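Local coordinates for SaTIE-TED (Staphylococcus aureus, PDB 6FX6), which is a cell-wall-anchored surface protein's thioester domain, of unknown function but probably suited, like other bacterial thioester domains, to covalent attachment to host targets, at residues I17-N29 and M102-Y116. Sequence-based numbering, arbitrary orientation.
Sequences INWIVYSAKDREN and MLIWELLGAKYHTIY. With ACT (acetate ion), chain D; ACT (acetate ion), chain E.
The carbonyl oxygen of Val-21 is gripped by two successive amides of the neighbouring strand 111-115: His-113 N donates at 2.9 Å, almost in line with the C=O bond, and Thr-114 N at 3.3 Å, in the carbonyl plane on a lone pair. This shared acceptor defines a classic beta bulge, which slips the antiparallel register by one residue. Toward the type II' turn of Ala-24 to Arg-27, Ser-23 and Lys-111 exchange a reciprocal pair of backbone bonds; at the bulge Val-21 N also donates to Thr-114 O, and beyond it Tyr-116 N donates to Trp-19 O.

The bulge also sets the His-113 ring beside Ser-23, where NE2 and OG lie 2.9 Å apart in a hydrogen bond. Ser-23 OG also accepts from Asn-29 N, and Asn-29 OD1 sits over one face of the imidazole, toward its rim. On the face that carries Ile-20, Tyr-22 and Tyr-112, Ile-20 holds CG1 between its backbone N and carbonyl carbon (chi1 52°), bringing CD1 to within 3.6 Å of Tyr-112 CE1, while CG2 packs against the Met-102 methyl. That selenomethionine methyl in turn lies over the centre of the Tyr-112 ring, and Tyr-112 OH donates to Met-102 O at 2.6 Å. Tyr-22 lies nearly parallel to Trp-105 but slid aside; its OH bonds to Pro-50 O and accepts from Arg-27 NH1.

At the far end, Ile-17 CG2 makes a CH-pi contact over the Tyr-116 ring, 3.5 Å from its centroid. Strand 30-40 flanks strand 20-24 on its other edge, making this a bulged antiparallel strand pair that continues the thioester domain's beta-sheet and packs helix 94-107 against it through Met-102 and Trp-105.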
loop_
_atom_site.group_PDB
_atom_site.type_symbol
_atom_site.label_atom_id
_atom_site.label_comp_id
_atom_site.label_asym_id
_atom_site.label_seq_id
_atom_site.Cartn_x
_atom_site.Cartn_y
_atom_site.Cartn_z
ATOM N N ILE A 17 18.275 -4.636 -22.429
ATOM C CA ILE A 17 19.135 -4.462 -21.260
ATOM C C ILE A 17 18.941 -5.678 -20.366
ATOM O O ILE A 17 17.805 -6.097 -20.142
ATOM C CB ILE A 17 18.705 -3.215 -20.445
ATOM C CG1 ILE A 17 18.942 -1.930 -21.241
ATOM C CG2 ILE A 17 19.440 -3.128 -19.108
ATOM C CD1 ILE A 17 18.093 -0.756 -20.784
ATOM N N ASN A 18 20.040 -6.228 -19.854
ATOM C CA ASN A 18 19.980 -7.156 -18.728
ATOM C C ASN A 18 19.631 -6.334 -17.496
ATOM O O ASN A 18 20.442 -5.540 -17.036
ATOM C CB ASN A 18 21.318 -7.875 -18.516
ATOM C CG ASN A 18 21.653 -8.846 -19.635
ATOM O OD1 ASN A 18 20.779 -9.283 -20.385
ATOM N ND2 ASN A 18 22.929 -9.197 -19.746
ATOM N N TRP A 19 18.411 -6.501 -16.989
ATOM C CA TRP A 19 17.926 -5.715 -15.857
ATOM C C TRP A 19 18.619 -6.128 -14.563
ATOM O O TRP A 19 19.114 -5.271 -13.820
ATOM C CB TRP A 19 16.409 -5.854 -15.708
ATOM C CG TRP A 19 15.628 -5.217 -16.815
ATOM C CD1 TRP A 19 14.918 -5.851 -17.795
ATOM C CD2 TRP A 19 15.476 -3.819 -17.053
ATOM N NE1 TRP A 19 14.330 -4.925 -18.629
ATOM C CE2 TRP A 19 14.658 -3.668 -18.193
ATOM C CE3 TRP A 19 15.956 -2.674 -16.413
ATOM C CZ2 TRP A 19 14.308 -2.408 -18.708
ATOM C CZ3 TRP A 19 15.604 -1.417 -16.918
ATOM C CH2 TRP A 19 14.790 -1.297 -18.057
ATOM N N ILE A 20 18.635 -7.436 -14.302
ATOM C CA ILE A 20 19.332 -8.017 -13.151
ATOM C C ILE A 20 19.869 -9.411 -13.454
ATOM O O ILE A 20 19.390 -10.096 -14.365
ATOM C CB ILE A 20 18.420 -8.141 -11.908
ATOM C CG1 ILE A 20 17.111 -8.875 -12.254
ATOM C CG2 ILE A 20 18.130 -6.772 -11.314
ATOM C CD1 ILE A 20 16.218 -9.144 -11.061
ATOM N N VAL A 21 20.877 -9.809 -12.684
ATOM C CA VAL A 21 21.266 -11.205 -12.558
ATOM C C VAL A 21 20.981 -11.556 -11.099
ATOM O O VAL A 21 21.597 -10.977 -10.195
ATOM C CB VAL A 21 22.751 -11.431 -12.897
ATOM C CG1 VAL A 21 23.139 -12.892 -12.666
ATOM C CG2 VAL A 21 23.032 -11.011 -14.336
ATOM N N TYR A 22 20.048 -12.483 -10.873
ATOM C CA TYR A 22 19.597 -12.800 -9.519
ATOM C C TYR A 22 19.416 -14.287 -9.265
ATOM O O TYR A 22 19.327 -15.088 -10.195
ATOM C CB TYR A 22 18.293 -12.060 -9.213
ATOM C CG TYR A 22 17.037 -12.716 -9.741
ATOM C CD1 TYR A 22 16.702 -12.642 -11.091
ATOM C CD2 TYR A 22 16.168 -13.391 -8.884
ATOM C CE1 TYR A 22 15.545 -13.234 -11.580
ATOM C CE2 TYR A 22 15.004 -13.984 -9.357
ATOM C CZ TYR A 22 14.694 -13.904 -10.707
ATOM O OH TYR A 22 13.536 -14.492 -11.176
ATOM N N SER A 23 19.356 -14.622 -7.978
ATOM C CA SER A 23 19.076 -15.972 -7.504
ATOM C C SER A 23 17.908 -15.936 -6.516
ATOM O O SER A 23 17.757 -14.984 -5.751
ATOM C CB SER A 23 20.314 -16.575 -6.841
ATOM O OG SER A 23 21.352 -16.740 -7.788
ATOM N N ALA A 24 17.081 -16.975 -6.564
ATOM C CA ALA A 24 15.927 -17.109 -5.686
ATOM C C ALA A 24 15.483 -18.568 -5.690
ATOM O O ALA A 24 15.025 -19.062 -6.718
ATOM C CB ALA A 24 14.800 -16.210 -6.162
ATOM N N LYS A 25 15.650 -19.253 -4.553
ATOM C CA LYS A 25 15.380 -20.696 -4.440
ATOM C C LYS A 25 16.247 -21.497 -5.438
ATOM O O LYS A 25 17.436 -21.208 -5.560
ATOM C CB LYS A 25 13.875 -20.994 -4.583
ATOM C CG LYS A 25 12.978 -20.345 -3.542
ATOM C CD LYS A 25 11.744 -21.211 -3.321
ATOM C CE LYS A 25 10.610 -20.466 -2.645
ATOM N NZ LYS A 25 9.428 -21.363 -2.532
ATOM N N ASP A 26 15.676 -22.496 -6.124
ATOM C CA ASP A 26 16.376 -23.257 -7.175
ATOM C C ASP A 26 16.884 -22.407 -8.352
ATOM O O ASP A 26 17.933 -22.710 -8.919
ATOM C CB ASP A 26 15.492 -24.408 -7.703
ATOM C CG ASP A 26 14.166 -23.924 -8.292
ATOM O OD1 ASP A 26 13.496 -23.078 -7.655
ATOM O OD2 ASP A 26 13.790 -24.402 -9.386
ATOM N N ARG A 27 16.145 -21.357 -8.713
ATOM C CA ARG A 27 16.580 -20.425 -9.760
ATOM C C ARG A 27 17.859 -19.706 -9.323
ATOM O O ARG A 27 17.824 -18.873 -8.418
ATOM C CB ARG A 27 15.472 -19.411 -10.070
ATOM C CG ARG A 27 15.819 -18.398 -11.149
ATOM C CD ARG A 27 14.630 -17.517 -11.497
ATOM N NE ARG A 27 13.668 -18.217 -12.348
ATOM C CZ ARG A 27 12.660 -17.643 -13.008
ATOM N NH1 ARG A 27 12.439 -16.326 -12.942
ATOM N NH2 ARG A 27 11.857 -18.399 -13.753
ATOM N N GLU A 28 18.978 -20.058 -9.959
ATOM C CA GLU A 28 20.298 -19.501 -9.650
ATOM C C GLU A 28 20.846 -18.741 -10.858
ATOM O O GLU A 28 20.754 -19.228 -11.990
ATOM C CB GLU A 28 21.275 -20.622 -9.278
ATOM C CG GLU A 28 21.027 -21.258 -7.916
ATOM C CD GLU A 28 21.886 -22.490 -7.662
ATOM O OE1 GLU A 28 22.212 -23.220 -8.627
ATOM O OE2 GLU A 28 22.230 -22.743 -6.485
ATOM N N ASN A 29 21.409 -17.556 -10.603
ATOM C CA ASN A 29 22.089 -16.737 -11.621
ATOM C C ASN A 29 21.294 -16.620 -12.927
ATOM O O ASN A 29 21.798 -16.904 -14.018
ATOM C CB ASN A 29 23.503 -17.274 -11.858
ATOM C CG ASN A 29 24.385 -17.133 -10.633
ATOM O OD1 ASN A 29 24.644 -16.023 -10.172
ATOM N ND2 ASN A 29 24.846 -18.257 -10.094
HETATM N N MSE A 102 11.139 -5.631 -7.463
HETATM C CA MSE A 102 12.414 -6.087 -6.903
HETATM C C MSE A 102 12.460 -6.014 -5.395
HETATM O O MSE A 102 13.066 -6.879 -4.753
HETATM C CB MSE A 102 13.596 -5.306 -7.485
HETATM C CG MSE A 102 14.064 -5.930 -8.796
HETATM SE SE MSE A 102 15.269 -4.666 -9.700
HETATM C CE MSE A 102 16.816 -4.816 -8.485
ATOM N N LEU A 103 11.833 -4.987 -4.816
ATOM C CA LEU A 103 11.757 -4.843 -3.358
ATOM C C LEU A 103 10.825 -5.878 -2.725
ATOM O O LEU A 103 11.140 -6.431 -1.669
ATOM C CB LEU A 103 11.313 -3.425 -2.970
ATOM C CG LEU A 103 11.307 -3.090 -1.466
ATOM C CD1 LEU A 103 12.618 -3.471 -0.793
ATOM C CD2 LEU A 103 11.012 -1.611 -1.265
ATOM N N ILE A 104 9.679 -6.117 -3.369
ATOM C CA ILE A 104 8.774 -7.211 -3.000
ATOM C C ILE A 104 9.535 -8.531 -2.998
ATOM O O ILE A 104 9.432 -9.307 -2.051
ATOM C CB ILE A 104 7.545 -7.281 -3.948
ATOM C CG1 ILE A 104 6.568 -6.150 -3.610
ATOM C CG2 ILE A 104 6.829 -8.631 -3.861
ATOM C CD1 ILE A 104 5.556 -5.851 -4.699
ATOM N N TRP A 105 10.306 -8.772 -4.055
ATOM C CA TRP A 105 11.095 -9.998 -4.165
ATOM C C TRP A 105 12.214 -10.129 -3.130
ATOM O O TRP A 105 12.558 -11.250 -2.772
ATOM C CB TRP A 105 11.686 -10.156 -5.570
ATOM C CG TRP A 105 10.746 -10.657 -6.621
ATOM C CD1 TRP A 105 9.469 -11.121 -6.456
ATOM C CD2 TRP A 105 11.043 -10.795 -8.007
ATOM N NE1 TRP A 105 8.947 -11.510 -7.663
ATOM C CE2 TRP A 105 9.894 -11.326 -8.633
ATOM C CE3 TRP A 105 12.173 -10.519 -8.786
ATOM C CZ2 TRP A 105 9.836 -11.577 -10.006
ATOM C CZ3 TRP A 105 12.115 -10.764 -10.152
ATOM C CH2 TRP A 105 10.951 -11.287 -10.749
ATOM N N GLU A 106 12.781 -9.017 -2.660
ATOM C CA GLU A 106 13.755 -9.065 -1.553
ATOM C C GLU A 106 13.165 -9.680 -0.288
ATOM O O GLU A 106 13.857 -10.406 0.419
ATOM C CB GLU A 106 14.324 -7.681 -1.218
ATOM C CG GLU A 106 15.319 -7.156 -2.243
ATOM C CD GLU A 106 16.406 -6.263 -1.659
ATOM O OE1 GLU A 106 16.959 -6.610 -0.592
ATOM O OE2 GLU A 106 16.728 -5.224 -2.284
ATOM N N LEU A 107 11.893 -9.390 -0.014
ATOM C CA LEU A 107 11.196 -9.968 1.141
ATOM C C LEU A 107 10.838 -11.443 0.980
ATOM O O LEU A 107 10.591 -12.123 1.971
ATOM C CB LEU A 107 9.922 -9.175 1.457
ATOM C CG LEU A 107 10.108 -7.762 2.006
ATOM C CD1 LEU A 107 8.738 -7.132 2.184
ATOM C CD2 LEU A 107 10.887 -7.765 3.322
ATOM N N LEU A 108 10.785 -11.921 -0.260
ATOM C CA LEU A 108 10.467 -13.315 -0.565
ATOM C C LEU A 108 11.691 -14.143 -0.993
ATOM O O LEU A 108 11.538 -15.188 -1.634
ATOM C CB LEU A 108 9.389 -13.352 -1.654
ATOM C CG LEU A 108 8.126 -12.544 -1.350
ATOM C CD1 LEU A 108 7.197 -12.533 -2.553
ATOM C CD2 LEU A 108 7.417 -13.098 -0.123
ATOM N N GLY A 109 12.895 -13.679 -0.647
ATOM C CA GLY A 109 14.118 -14.488 -0.772
ATOM C C GLY A 109 15.024 -14.239 -1.970
ATOM O O GLY A 109 16.035 -14.923 -2.116
ATOM N N ALA A 110 14.690 -13.268 -2.819
ATOM C CA ALA A 110 15.527 -12.947 -3.979
ATOM C C ALA A 110 16.798 -12.207 -3.553
ATOM O O ALA A 110 16.758 -11.349 -2.666
ATOM C CB ALA A 110 14.751 -12.127 -4.994
ATOM N N LYS A 111 17.917 -12.564 -4.185
ATOM C CA LYS A 111 19.222 -11.948 -3.937
ATOM C C LYS A 111 19.796 -11.473 -5.272
ATOM O O LYS A 111 19.841 -12.246 -6.234
ATOM C CB LYS A 111 20.169 -12.959 -3.283
ATOM C CG LYS A 111 19.655 -13.540 -1.970
ATOM C CD LYS A 111 20.646 -14.526 -1.374
ATOM C CE LYS A 111 20.263 -14.926 0.045
ATOM N NZ LYS A 111 21.302 -15.785 0.686
ATOM N N TYR A 112 20.228 -10.212 -5.327
ATOM C CA TYR A 112 20.697 -9.594 -6.573
ATOM C C TYR A 112 22.212 -9.528 -6.616
ATOM O O TYR A 112 22.831 -8.917 -5.743
ATOM C CB TYR A 112 20.108 -8.191 -6.723
ATOM C CG TYR A 112 18.609 -8.213 -6.625
ATOM C CD1 TYR A 112 17.852 -8.913 -7.565
ATOM C CD2 TYR A 112 17.943 -7.574 -5.584
ATOM C CE1 TYR A 112 16.474 -8.969 -7.481
ATOM C CE2 TYR A 112 16.563 -7.621 -5.493
ATOM C CZ TYR A 112 15.835 -8.319 -6.443
ATOM O OH TYR A 112 14.474 -8.375 -6.357
ATOM N N HIS A 113 22.791 -10.160 -7.637
ATOM C CA HIS A 113 24.238 -10.168 -7.853
ATOM C C HIS A 113 24.663 -8.977 -8.712
ATOM O O HIS A 113 25.706 -8.369 -8.454
ATOM C CB HIS A 113 24.677 -11.487 -8.501
ATOM C CG HIS A 113 24.161 -12.701 -7.793
ATOM N ND1 HIS A 113 24.753 -13.211 -6.658
ATOM C CD2 HIS A 113 23.090 -13.491 -8.046
ATOM C CE1 HIS A 113 24.078 -14.269 -6.248
ATOM N NE2 HIS A 113 23.063 -14.461 -7.072
ATOM N N THR A 114 23.855 -8.660 -9.727
ATOM C CA THR A 114 24.081 -7.514 -10.614
ATOM C C THR A 114 22.779 -6.752 -10.782
ATOM O O THR A 114 21.716 -7.367 -10.922
ATOM C CB THR A 114 24.568 -7.971 -12.010
ATOM O OG1 THR A 114 25.755 -8.754 -11.866
ATOM C CG2 THR A 114 24.866 -6.779 -12.928
ATOM N N ILE A 115 22.864 -5.422 -10.765
ATOM C CA ILE A 115 21.710 -4.556 -11.019
ATOM C C ILE A 115 22.090 -3.474 -12.031
ATOM O O ILE A 115 23.089 -2.783 -11.858
ATOM C CB ILE A 115 21.172 -3.900 -9.725
ATOM C CG1 ILE A 115 20.737 -4.971 -8.713
ATOM C CG2 ILE A 115 20.001 -2.965 -10.046
ATOM C CD1 ILE A 115 20.390 -4.434 -7.336
ATOM N N TYR A 116 21.289 -3.344 -13.087
ATOM C CA TYR A 116 21.472 -2.295 -14.089
ATOM C C TYR A 116 21.486 -0.929 -13.402
ATOM O O TYR A 116 20.557 -0.605 -12.667
ATOM C CB TYR A 116 20.345 -2.373 -15.120
ATOM C CG TYR A 116 20.352 -1.291 -16.179
ATOM C CD1 TYR A 116 21.481 -1.053 -16.964
ATOM C CD2 TYR A 116 19.209 -0.525 -16.421
ATOM C CE1 TYR A 116 21.479 -0.063 -17.943
ATOM C CE2 TYR A 116 19.194 0.457 -17.399
ATOM C CZ TYR A 116 20.326 0.690 -18.154
ATOM O OH TYR A 116 20.286 1.671 -19.119
HETATM C C ACT D . 14.218 -22.155 -13.748
HETATM O O ACT D . 13.134 -21.622 -13.428
HETATM O OXT ACT D . 14.275 -23.178 -14.464
HETATM C CH3 ACT D . 15.492 -21.545 -13.251
HETATM C C ACT E . 10.237 -14.931 -16.328
HETATM O O ACT E . 10.080 -13.692 -16.309
HETATM O OXT ACT E . 10.856 -15.533 -15.423
HETATM C CH3 ACT E . 9.662 -15.718 -17.470
#